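PDB 2E7Z: acetylene hydratase from Pelobacter acetylenicus, which catalyses the hydration of acetylene to acetaldehyde, using a tungsten-bis(molybdopterin guanine dinucleotide) cofactor and a [4Fe-4S] cluster. Local coordinates for residues N12-A17 with K28-P33; S114-L119 with E515-R520; D605-S610 with H673-P678. All blocks are in the same frame, centred on the assembly; numbering follows the deposited sequence.

Contact 1 of 3, residues N12-A17 with K28-P33; sequences NCVVEA and KSISEP. With SF4 (iron/sulfur cluster), chain D.
Glu16 reaches across to Ser31, and one carboxylate oxygen, OE1, takes both of that residue's donors. Ser31 OG gives its proton to OE1 at 2.7 Å, on the syn side and 20° out of the carboxylate plane, while Ser31 N meets the same OE1 at 3.1 Å from well above that plane (80°). Lys1 adds a salt bridge to this oxygen, so three donors grip OE1, which should limit the carboxylate's rotation. The side chain runs straight beyond CG (chi2 -176°), which carries it crosswise over Ile30, Glu16 CG lying 3.6 Å from Ile30 CG1. With an alanine here, Lys1 would probably lose this counter-charge and Ser31 N and OG their acceptor, and the flank of Ile30 would be uncovered. Beside this crossing, Val14 and Ile30 lie alongside each other, pointing the same way, with Val14 CG1 4.0 Å from Ile30 CD1. A water bridges the two chain segments, accepting from Ile30 N and donating to Val14 O. The backbones pair at Glu16 and Lys28: Glu16 N to Lys28 O is 2.8 Å, Lys28 N to Glu16 O 2.9 Å. This is an antiparallel beta hairpin following Cys13, whose SG binds FE3 of the [4Fe-4S] cluster at 2.3 Å.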
loop_
_atom_site.group_PDB
_atom_site.type_symbol
_atom_site.label_atom_id
_atom_site.label_comp_id
_atom_site.label_asym_id
_atom_site.label_seq_id
_atom_site.Cartn_x
_atom_site.Cartn_y
_atom_site.Cartn_z
ATOM N N ASN A 12 -6.553 10.320 3.302
ATOM C CA ASN A 12 -7.574 11.133 2.627
ATOM C C ASN A 12 -8.509 11.906 3.574
ATOM O O ASN A 12 -9.744 11.921 3.389
ATOM C CB ASN A 12 -8.407 10.258 1.670
ATOM C CG ASN A 12 -7.649 9.804 0.405
ATOM O OD1 ASN A 12 -8.205 9.014 -0.348
ATOM N ND2 ASN A 12 -6.438 10.317 0.144
ATOM N N CYS A 13 -7.915 12.569 4.568
ATOM C CA CYS A 13 -8.649 13.555 5.362
ATOM C C CYS A 13 -9.372 14.517 4.429
ATOM O O CYS A 13 -8.815 14.943 3.417
ATOM C CB CYS A 13 -7.680 14.422 6.160
ATOM S SG CYS A 13 -6.507 13.497 7.195
ATOM N N VAL A 14 -10.600 14.883 4.787
ATOM C CA VAL A 14 -11.293 15.943 4.066
ATOM C C VAL A 14 -10.952 17.282 4.708
ATOM O O VAL A 14 -11.147 17.465 5.918
ATOM C CB VAL A 14 -12.807 15.698 4.008
ATOM C CG1 VAL A 14 -13.518 16.815 3.195
ATOM C CG2 VAL A 14 -13.079 14.321 3.390
ATOM N N VAL A 15 -10.417 18.189 3.894
ATOM C CA VAL A 15 -9.953 19.491 4.345
ATOM C C VAL A 15 -10.773 20.578 3.661
ATOM O O VAL A 15 -11.631 20.296 2.815
ATOM C CB VAL A 15 -8.414 19.682 4.063
ATOM C CG1 VAL A 15 -7.572 18.620 4.778
ATOM C CG2 VAL A 15 -8.110 19.640 2.572
ATOM N N GLU A 16 -10.524 21.823 4.043
ATOM C CA GLU A 16 -11.138 22.941 3.359
ATOM C C GLU A 16 -10.046 23.690 2.606
ATOM O O GLU A 16 -8.900 23.737 3.050
ATOM C CB GLU A 16 -11.905 23.836 4.336
ATOM C CG GLU A 16 -13.301 23.272 4.654
ATOM C CD GLU A 16 -14.140 24.176 5.543
ATOM O OE1 GLU A 16 -13.541 24.961 6.302
ATOM O OE2 GLU A 16 -15.398 24.088 5.484
ATOM N N ALA A 17 -10.392 24.217 1.436
ATOM C CA ALA A 17 -9.444 24.991 0.641
ATOM C C ALA A 17 -10.108 26.233 0.122
ATOM O O ALA A 17 -11.309 26.242 -0.163
ATOM C CB ALA A 17 -8.918 24.173 -0.532
ATOM N N LYS A 28 -6.864 24.210 5.050
ATOM C CA LYS A 28 -7.022 24.136 6.505
ATOM C C LYS A 28 -7.934 22.987 6.915
ATOM O O LYS A 28 -8.638 22.415 6.078
ATOM C CB LYS A 28 -7.535 25.464 7.064
ATOM C CG LYS A 28 -8.921 25.856 6.612
ATOM C CD LYS A 28 -9.329 27.203 7.218
ATOM C CE LYS A 28 -8.290 28.289 6.942
ATOM N NZ LYS A 28 -8.771 29.649 7.348
ATOM N N SER A 29 -7.902 22.611 8.191
ATOM C CA SER A 29 -8.781 21.572 8.677
ATOM C C SER A 29 -10.218 22.023 8.471
ATOM O O SER A 29 -10.535 23.218 8.573
ATOM C CB SER A 29 -8.504 21.199 10.141
ATOM O OG SER A 29 -8.697 22.304 10.996
ATOM N N ILE A 30 -11.064 21.079 8.096
ATOM C CA ILE A 30 -12.444 21.404 7.789
ATOM C C ILE A 30 -13.116 22.041 9.013
ATOM O O ILE A 30 -13.056 21.513 10.125
ATOM C CB ILE A 30 -13.191 20.170 7.237
ATOM C CG1 ILE A 30 -14.553 20.587 6.664
ATOM C CG2 ILE A 30 -13.301 19.068 8.285
ATOM C CD1 ILE A 30 -15.035 19.665 5.585
ATOM N N SER A 31 -13.740 23.193 8.784
ATOM C CA SER A 31 -14.348 23.978 9.871
ATOM C C SER A 31 -15.757 23.511 10.244
ATOM O O SER A 31 -16.301 23.918 11.278
ATOM C CB SER A 31 -14.361 25.472 9.513
ATOM O OG SER A 31 -15.115 25.696 8.329
ATOM N N GLU A 32 -16.356 22.684 9.395
ATOM C CA GLU A 32 -17.670 22.111 9.638
ATOM C C GLU A 32 -17.540 20.703 10.197
ATOM O O GLU A 32 -16.525 20.046 9.964
ATOM C CB GLU A 32 -18.474 22.052 8.334
ATOM C CG GLU A 32 -18.726 23.415 7.719
ATOM C CD GLU A 32 -19.755 24.215 8.487
ATOM O OE1 GLU A 32 -20.563 23.612 9.232
ATOM O OE2 GLU A 32 -19.752 25.455 8.342
ATOM N N PRO A 33 -18.565 20.226 10.925
ATOM C CA PRO A 33 -18.543 18.850 11.423
ATOM C C PRO A 33 -18.654 17.835 10.276
ATOM O O PRO A 33 -19.725 17.654 9.697
ATOM C CB PRO A 33 -19.751 18.793 12.360
ATOM C CG PRO A 33 -20.664 19.908 11.860
ATOM C CD PRO A 33 -19.774 20.970 11.352
HETATM FE FE1 SF4 D . -2.072 14.969 6.118
HETATM FE FE2 SF4 D . -3.546 14.990 3.870
HETATM FE FE3 SF4 D . -4.507 13.818 6.114
HETATM FE FE4 SF4 D . -2.515 12.666 4.740
HETATM S S1 SF4 D . -4.614 12.961 3.968
HETATM S S2 SF4 D . -2.631 12.917 7.048
HETATM S S3 SF4 D . -1.341 14.503 3.964
HETATM S S4 SF4 D . -4.033 16.065 5.859
HETATM O O HOH W 1 -9.752 18.461 7.918
HETATM O O HOH W 2 -17.472 26.135 5.804
#

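Contact 2 of 3, residues S114-L119 with E515-R520; sequences SEYGTL and ELINYR
A type I' beta turn from Glu115 to Thr118 leads into helix 118-126, and its Tyr116 packs against helix 513-520. With CG anti to the carbonyl carbon (chi1 -60°), the Tyr116 ring leans into three side chains of that helix. Tyr116 CD2 lies 3.8 Å from Leu516 CD2, and Tyr116 CZ is 3.6 Å from Ile517 CG1. Arg520 crosses the tyrosine at about a right angle, bringing its CG within 3.9 Å of Tyr116 CD1, with the guanidinium turned 52° from the ring plane. The polar ends are held elsewhere: Tyr116 OH bonds to Val465 N, and Arg520 NH1 to Val332 O. Leu516 also meets Thr118 tip to tip, CD2 to CG2 at 3.7 Å, and the same methyl rests 3.4 Å from Glu115 O. Glu115 O is gripped twice from within the turn, by Thr118 N and by Thr118 OG1 at 2.8 Å. Glu115 bends back so that its OE1 receives the helix-start Leu119 N in a nearly straight bond (2.9 Å, 174°). Gly117, at the N-cap, has backbone angles that call for glycine, since a CB would jam against the preceding carbonyl O. Helix 491-501 adjoins, its Tyr492 touching both Thr118 and Leu516, while helix 334-337 borders Thr118 and Arg520.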
loop_
_atom_site.group_PDB
_atom_site.type_symbol
_atom_site.label_atom_id
_atom_site.label_comp_id
_atom_site.label_asym_id
_atom_site.label_seq_id
_atom_site.Cartn_x
_atom_site.Cartn_y
_atom_site.Cartn_z
ATOM N N SER A 114 -8.849 9.011 -10.358
ATOM C CA SER A 114 -9.338 9.623 -11.575
ATOM C C SER A 114 -9.741 8.667 -12.685
ATOM O O SER A 114 -10.304 9.134 -13.661
ATOM C CB SER A 114 -8.288 10.590 -12.141
ATOM O OG SER A 114 -8.174 11.719 -11.290
ATOM N N GLU A 115 -9.506 7.351 -12.554
ATOM C CA GLU A 115 -9.787 6.486 -13.706
ATOM C C GLU A 115 -10.983 5.550 -13.523
ATOM O O GLU A 115 -11.518 5.087 -14.522
ATOM C CB GLU A 115 -8.540 5.754 -14.219
ATOM C CG GLU A 115 -7.704 4.950 -13.213
ATOM C CD GLU A 115 -8.219 3.561 -12.865
ATOM O OE1 GLU A 115 -9.057 2.953 -13.596
ATOM O OE2 GLU A 115 -7.735 3.012 -11.837
ATOM N N TYR A 116 -11.409 5.268 -12.287
ATOM C CA TYR A 116 -12.712 4.650 -12.032
ATOM C C TYR A 116 -12.856 3.271 -12.680
ATOM O O TYR A 116 -13.970 2.821 -12.944
ATOM C CB TYR A 116 -13.864 5.570 -12.444
ATOM C CG TYR A 116 -13.851 6.882 -11.698
ATOM C CD1 TYR A 116 -14.388 6.974 -10.424
ATOM C CD2 TYR A 116 -13.233 8.012 -12.243
ATOM C CE1 TYR A 116 -14.363 8.169 -9.712
ATOM C CE2 TYR A 116 -13.170 9.222 -11.532
ATOM C CZ TYR A 116 -13.733 9.275 -10.252
ATOM O OH TYR A 116 -13.700 10.431 -9.512
ATOM N N GLY A 117 -11.744 2.573 -12.882
ATOM C CA GLY A 117 -11.753 1.236 -13.504
ATOM C C GLY A 117 -11.316 1.213 -14.950
ATOM O O GLY A 117 -11.119 0.118 -15.531
ATOM N N THR A 118 -11.156 2.399 -15.560
ATOM C CA THR A 118 -10.829 2.421 -16.970
ATOM C C THR A 118 -9.387 2.015 -17.282
ATOM O O THR A 118 -9.105 1.651 -18.420
ATOM C CB THR A 118 -11.148 3.789 -17.625
ATOM O OG1 THR A 118 -10.375 4.827 -17.016
ATOM C CG2 THR A 118 -12.636 4.103 -17.510
ATOM N N LEU A 119 -8.492 2.039 -16.284
ATOM C CA LEU A 119 -7.146 1.583 -16.535
ATOM C C LEU A 119 -7.099 0.081 -16.778
ATOM O O LEU A 119 -6.567 -0.355 -17.777
ATOM C CB LEU A 119 -6.206 2.049 -15.403
ATOM C CG LEU A 119 -4.718 1.713 -15.551
ATOM C CD1 LEU A 119 -4.320 0.268 -15.151
ATOM C CD2 LEU A 119 -4.134 2.095 -16.931
ATOM N N GLU A 515 -17.729 12.977 -17.504
ATOM C CA GLU A 515 -18.744 12.005 -17.930
ATOM C C GLU A 515 -18.573 10.657 -17.235
ATOM O O GLU A 515 -19.548 9.968 -16.909
ATOM C CB GLU A 515 -18.716 11.823 -19.450
ATOM C CG GLU A 515 -19.276 13.001 -20.226
ATOM C CD GLU A 515 -19.508 12.721 -21.713
ATOM O OE1 GLU A 515 -19.381 11.571 -22.184
ATOM O OE2 GLU A 515 -19.809 13.713 -22.404
ATOM N N LEU A 516 -17.327 10.259 -17.027
ATOM C CA LEU A 516 -17.022 9.022 -16.328
ATOM C C LEU A 516 -17.439 9.089 -14.853
ATOM O O LEU A 516 -18.035 8.124 -14.337
ATOM C CB LEU A 516 -15.529 8.734 -16.488
ATOM C CG LEU A 516 -14.989 7.514 -15.719
ATOM C CD1 LEU A 516 -15.730 6.222 -16.131
ATOM C CD2 LEU A 516 -13.505 7.378 -16.016
ATOM N N ILE A 517 -17.174 10.225 -14.198
ATOM C CA ILE A 517 -17.709 10.467 -12.853
ATOM C C ILE A 517 -19.243 10.319 -12.838
ATOM O O ILE A 517 -19.804 9.624 -11.993
ATOM C CB ILE A 517 -17.251 11.855 -12.301
ATOM C CG1 ILE A 517 -15.765 11.818 -11.903
ATOM C CG2 ILE A 517 -18.139 12.256 -11.129
ATOM C CD1 ILE A 517 -15.136 13.224 -11.670
ATOM N N ASN A 518 -19.917 10.941 -13.788
ATOM C CA ASN A 518 -21.371 10.871 -13.804
ATOM C C ASN A 518 -21.843 9.456 -14.034
ATOM O O ASN A 518 -22.898 9.078 -13.522
ATOM C CB ASN A 518 -21.933 11.839 -14.848
ATOM C CG ASN A 518 -21.926 13.257 -14.358
ATOM O OD1 ASN A 518 -22.023 13.496 -13.164
ATOM N ND2 ASN A 518 -21.813 14.208 -15.281
ATOM N N TYR A 519 -21.064 8.672 -14.774
ATOM C CA TYR A 519 -21.390 7.246 -14.930
ATOM C C TYR A 519 -21.216 6.468 -13.614
ATOM O O TYR A 519 -22.090 5.694 -13.216
ATOM C CB TYR A 519 -20.552 6.612 -16.052
ATOM C CG TYR A 519 -20.861 5.124 -16.230
ATOM C CD1 TYR A 519 -22.113 4.684 -16.654
ATOM C CD2 TYR A 519 -19.893 4.156 -15.937
ATOM C CE1 TYR A 519 -22.383 3.324 -16.771
ATOM C CE2 TYR A 519 -20.151 2.799 -16.075
ATOM C CZ TYR A 519 -21.395 2.399 -16.493
ATOM O OH TYR A 519 -21.650 1.045 -16.608
ATOM N N ARG A 520 -20.097 6.703 -12.917
ATOM C CA ARG A 520 -19.868 6.061 -11.631
ATOM C C ARG A 520 -21.056 6.292 -10.675
ATOM O O ARG A 520 -21.489 5.366 -9.989
ATOM C CB ARG A 520 -18.543 6.582 -11.057
ATOM C CG ARG A 520 -18.170 6.159 -9.655
ATOM C CD ARG A 520 -17.688 4.695 -9.582
ATOM N NE ARG A 520 -17.015 4.495 -8.284
ATOM C CZ ARG A 520 -17.119 3.428 -7.485
ATOM N NH1 ARG A 520 -17.907 2.373 -7.758
ATOM N NH2 ARG A 520 -16.462 3.452 -6.339
#

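Contact 3 of 3, residues D605-S610 with H673-P678; sequences DSNFQS and HGRWCP. With MGD (2-amino-5,6-dimercapto-7-methyl-3,7,8a,9-tetrahydro-8-oxa-1,3,9,10-tetraaza-anthracen-4-one guanosine dinucleotide), chain E.
Two irregular loops run close together where Ser610 CA and Gly674 CA come within 3.9 Å, and Ser610 CA points a C-H at Gly674 O, 3.2 Å away. Gly674 has a positive phi, and a CB there would clash with Gln609 O and Ser610 N. The direct hydrogen bond between the loops runs from Trp676 NE1 to Ser610 O (2.9 Å, 149°), with the acceptor near the indole plane and the donor in the carbonyl plane. Trp676 CG stands between its backbone N and carbonyl carbon (chi1 62°), which swings the indole NH back to Ser610. Ser610 thereby joins the second loop through its carbonyl while its other polar groups hold the cofactor: OG at 2.6 Å and N at 2.9 Å both donate to phosphate oxygen O2B of the MGD. The His673 imidazole lays one face over the pterin, with MGD C17 3.2 Å above its centre, and its ND1 is hydrogen-bonded to Asp696. At the imidazole's edge sits Gln609 OE1, 3.0 Å from His673 CD2; the glutamine's CG in turn covers one face of Phe608. Farther along, Asn607 ND2 and Arg675 NH2 lie 3.3 Å apart with their planes 84° crossed. Both are donors and both turn to Glu604, Asn607 ND2 by a hydrogen bond and Arg675 NH2 by a salt bridge, which probably offsets their closeness. The contact thus forms part of the wall round one of the two molybdopterin guanine dinucleotides. Its loops follow strands 596-600 and 668-671, parallel neighbours in the C-terminal mixed sheet, and Ser606 and Pro678 rest on helix 617-621.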
loop_
_atom_site.group_PDB
_atom_site.type_symbol
_atom_site.label_atom_id
_atom_site.label_comp_id
_atom_site.label_asym_id
_atom_site.label_seq_id
_atom_site.Cartn_x
_atom_site.Cartn_y
_atom_site.Cartn_z
ATOM N N ASP A 605 7.089 13.006 8.994
ATOM C CA ASP A 605 6.017 13.994 9.015
ATOM C C ASP A 605 5.875 14.784 7.721
ATOM O O ASP A 605 4.746 15.004 7.257
ATOM C CB ASP A 605 6.253 14.972 10.165
ATOM C CG ASP A 605 5.970 14.360 11.545
ATOM O OD1 ASP A 605 5.553 13.184 11.661
ATOM O OD2 ASP A 605 6.175 15.093 12.538
ATOM N N SER A 606 7.010 15.180 7.136
ATOM C CA SER A 606 7.034 16.165 6.051
ATOM C C SER A 606 7.031 15.593 4.637
ATOM O O SER A 606 6.963 16.358 3.668
ATOM C CB SER A 606 8.246 17.097 6.199
ATOM O OG SER A 606 9.449 16.344 6.356
ATOM N N ASN A 607 7.104 14.267 4.502
ATOM C CA ASN A 607 7.110 13.651 3.168
ATOM C C ASN A 607 6.158 12.487 3.120
ATOM O O ASN A 607 5.759 11.965 4.158
ATOM C CB ASN A 607 8.535 13.269 2.720
ATOM C CG ASN A 607 9.258 12.393 3.724
ATOM O OD1 ASN A 607 8.854 11.254 3.967
ATOM N ND2 ASN A 607 10.339 12.936 4.330
ATOM N N PHE A 608 5.768 12.101 1.908
ATOM C CA PHE A 608 4.910 10.935 1.752
ATOM C C PHE A 608 5.618 10.017 0.779
ATOM O O PHE A 608 5.767 10.369 -0.376
ATOM C CB PHE A 608 3.501 11.303 1.232
ATOM C CG PHE A 608 2.677 10.105 0.835
ATOM C CD1 PHE A 608 2.244 9.178 1.786
ATOM C CD2 PHE A 608 2.355 9.890 -0.504
ATOM C CE1 PHE A 608 1.479 8.057 1.411
ATOM C CE2 PHE A 608 1.598 8.766 -0.886
ATOM C CZ PHE A 608 1.176 7.854 0.076
ATOM N N GLN A 609 6.077 8.856 1.243
ATOM C CA GLN A 609 6.802 7.940 0.364
ATOM C C GLN A 609 7.950 8.689 -0.288
ATOM O O GLN A 609 8.705 9.305 0.446
ATOM C CB GLN A 609 5.859 7.268 -0.656
ATOM C CG GLN A 609 4.652 6.600 0.018
ATOM C CD GLN A 609 5.015 5.331 0.780
ATOM O OE1 GLN A 609 6.044 4.709 0.539
ATOM N NE2 GLN A 609 4.142 4.926 1.681
ATOM N N SER A 610 8.089 8.698 -1.614
ATOM C CA SER A 610 9.170 9.453 -2.246
ATOM C C SER A 610 8.798 10.879 -2.629
ATOM O O SER A 610 9.542 11.495 -3.384
ATOM C CB SER A 610 9.716 8.692 -3.462
ATOM O OG SER A 610 8.834 8.778 -4.582
ATOM N N HIS A 673 12.512 5.076 3.767
ATOM C CA HIS A 673 12.092 4.758 2.416
ATOM C C HIS A 673 11.797 6.020 1.641
ATOM O O HIS A 673 11.154 6.939 2.155
ATOM C CB HIS A 673 10.819 3.937 2.429
ATOM C CG HIS A 673 10.169 3.821 1.080
ATOM N ND1 HIS A 673 10.767 3.166 0.029
ATOM C CD2 HIS A 673 8.977 4.273 0.621
ATOM C CE1 HIS A 673 9.971 3.216 -1.027
ATOM N NE2 HIS A 673 8.880 3.888 -0.696
ATOM N N GLY A 674 12.203 6.037 0.372
ATOM C CA GLY A 674 11.703 7.041 -0.549
ATOM C C GLY A 674 12.612 8.228 -0.712
ATOM O O GLY A 674 12.250 9.175 -1.370
ATOM N N ARG A 675 13.798 8.180 -0.108
ATOM C CA ARG A 675 14.676 9.341 -0.136
ATOM C C ARG A 675 15.430 9.497 -1.453
ATOM O O ARG A 675 16.074 8.562 -1.923
ATOM C CB ARG A 675 15.662 9.263 1.037
ATOM C CG ARG A 675 15.029 9.643 2.337
ATOM C CD ARG A 675 14.999 11.181 2.360
ATOM N NE ARG A 675 14.303 11.686 3.496
ATOM C CZ ARG A 675 14.268 12.963 3.849
ATOM N NH1 ARG A 675 14.929 13.888 3.154
ATOM N NH2 ARG A 675 13.584 13.288 4.920
ATOM N N TRP A 676 15.316 10.681 -2.045
ATOM C CA TRP A 676 16.144 11.051 -3.174
ATOM C C TRP A 676 16.269 12.574 -3.156
ATOM O O TRP A 676 15.699 13.212 -2.279
ATOM C CB TRP A 676 15.592 10.522 -4.508
ATOM C CG TRP A 676 14.227 11.050 -4.904
ATOM C CD1 TRP A 676 13.022 10.782 -4.301
ATOM C CD2 TRP A 676 13.942 11.899 -6.018
ATOM N NE1 TRP A 676 12.001 11.409 -4.982
ATOM C CE2 TRP A 676 12.540 12.127 -6.024
ATOM C CE3 TRP A 676 14.745 12.528 -6.999
ATOM C CZ2 TRP A 676 11.913 12.929 -6.981
ATOM C CZ3 TRP A 676 14.121 13.323 -7.968
ATOM C CH2 TRP A 676 12.714 13.533 -7.941
ATOM N N CYS A 677 16.975 13.135 -4.129
ATOM C CA CYS A 677 17.446 14.522 -4.063
ATOM C C CYS A 677 17.078 15.258 -5.356
ATOM O O CYS A 677 17.906 15.361 -6.260
ATOM C CB CYS A 677 18.970 14.507 -3.883
ATOM S SG CYS A 677 19.588 13.327 -2.600
ATOM N N PRO A 678 15.835 15.768 -5.451
ATOM C CA PRO A 678 15.335 16.421 -6.664
ATOM C C PRO A 678 16.107 17.652 -7.108
ATOM O O PRO A 678 15.967 18.075 -8.253
ATOM C CB PRO A 678 13.890 16.791 -6.295
ATOM C CG PRO A 678 13.519 15.838 -5.214
ATOM C CD PRO A 678 14.786 15.665 -4.422
HETATM P PB MGD E . 5.959 6.564 -4.603
HETATM O O1B MGD E . 6.768 5.333 -4.929
HETATM O O2B MGD E . 6.583 7.687 -3.859
HETATM O O3B MGD E . 4.636 6.189 -3.776
HETATM O O3A MGD E . 3.784 3.868 -3.332
HETATM P PA MGD E . 3.397 5.224 -4.115
HETATM O O1A MGD E . 2.206 5.902 -3.506
HETATM O O2A MGD E . 3.387 4.854 -5.568
HETATM O "O5'" MGD E . 5.402 7.106 -6.015
HETATM C "C5'" MGD E . 4.291 7.987 -6.027
HETATM C "C4'" MGD E . 4.479 8.889 -7.230
HETATM O "O4'" MGD E . 3.235 9.574 -7.444
HETATM C "C3'" MGD E . 5.483 10.014 -7.004
HETATM O "O3'" MGD E . 6.489 9.953 -8.029
HETATM C "C2'" MGD E . 4.684 11.333 -7.061
HETATM O "O2'" MGD E . 5.359 12.466 -7.644
HETATM C "C1'" MGD E . 3.510 10.917 -7.905
HETATM N N9 MGD E . 2.251 11.643 -7.682
HETATM C C8 MGD E . 1.738 12.068 -6.500
HETATM N N7 MGD E . 0.519 12.602 -6.674
HETATM C C5 MGD E . 0.211 12.451 -7.981
HETATM C C6 MGD E . -0.908 12.776 -8.848
HETATM O O6 MGD E . -1.936 13.327 -8.401
HETATM N N1 MGD E . -0.786 12.415 -10.136
HETATM C C2 MGD E . 0.301 11.882 -10.686
HETATM N N2 MGD E . 0.285 11.567 -12.013
HETATM N N3 MGD E . 1.364 11.565 -9.954
HETATM C C4 MGD E . 1.347 11.824 -8.630
HETATM C C10 MGD E . 3.427 3.772 -1.952
HETATM C C11 MGD E . 3.559 2.313 -1.571
HETATM O O11 MGD E . 4.954 2.023 -1.640
HETATM C C12 MGD E . 3.028 2.091 -0.176
HETATM S S12 MGD E . 1.444 2.627 0.182
HETATM C C13 MGD E . 3.755 1.435 0.744
HETATM S S13 MGD E . 3.242 1.276 2.361
HETATM C C14 MGD E . 5.081 0.810 0.438
HETATM N N15 MGD E . 6.182 1.518 1.072
HETATM C C16 MGD E . 7.415 1.047 0.724
HETATM C C17 MGD E . 8.585 1.057 1.613
HETATM O O17 MGD E . 8.493 1.502 2.778
HETATM N N18 MGD E . 9.742 0.560 1.130
HETATM C C19 MGD E . 9.873 0.058 -0.124
HETATM N N19 MGD E . 11.061 -0.418 -0.551
HETATM N N20 MGD E . 8.851 0.046 -0.989
HETATM C C21 MGD E . 7.644 0.497 -0.624
HETATM N N22 MGD E . 6.630 0.445 -1.491
HETATM C C23 MGD E . 5.274 0.750 -1.086
HETATM O O HOH W 3 11.013 9.726 1.819
#

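How the contacts relate
Contacts 2 and 3 are fully buried, whereas contact 1 is only partly so, with Lys28, Ser31 and Glu32 at the surface. None touches another; the nearest atoms of contacts 1 and 3 are about 8 Å apart, those of contacts 2 and 3 about 14 Å. Each holds different elements: contact 1 a local hairpin, contact 2 a turn and a helix distant in sequence, contact 3 two loops that follow neighbouring strands of one sheet. Their chemistry follows: strand pairing and a buried carboxylate beside exposed residues in contact 1, apolar side chains against a tyrosine in contact 2, and cofactor-directed polar groups in contact 3. Contact 1 carries one cysteine ligand of the iron-sulfur cluster, contact 3 holds an MGD.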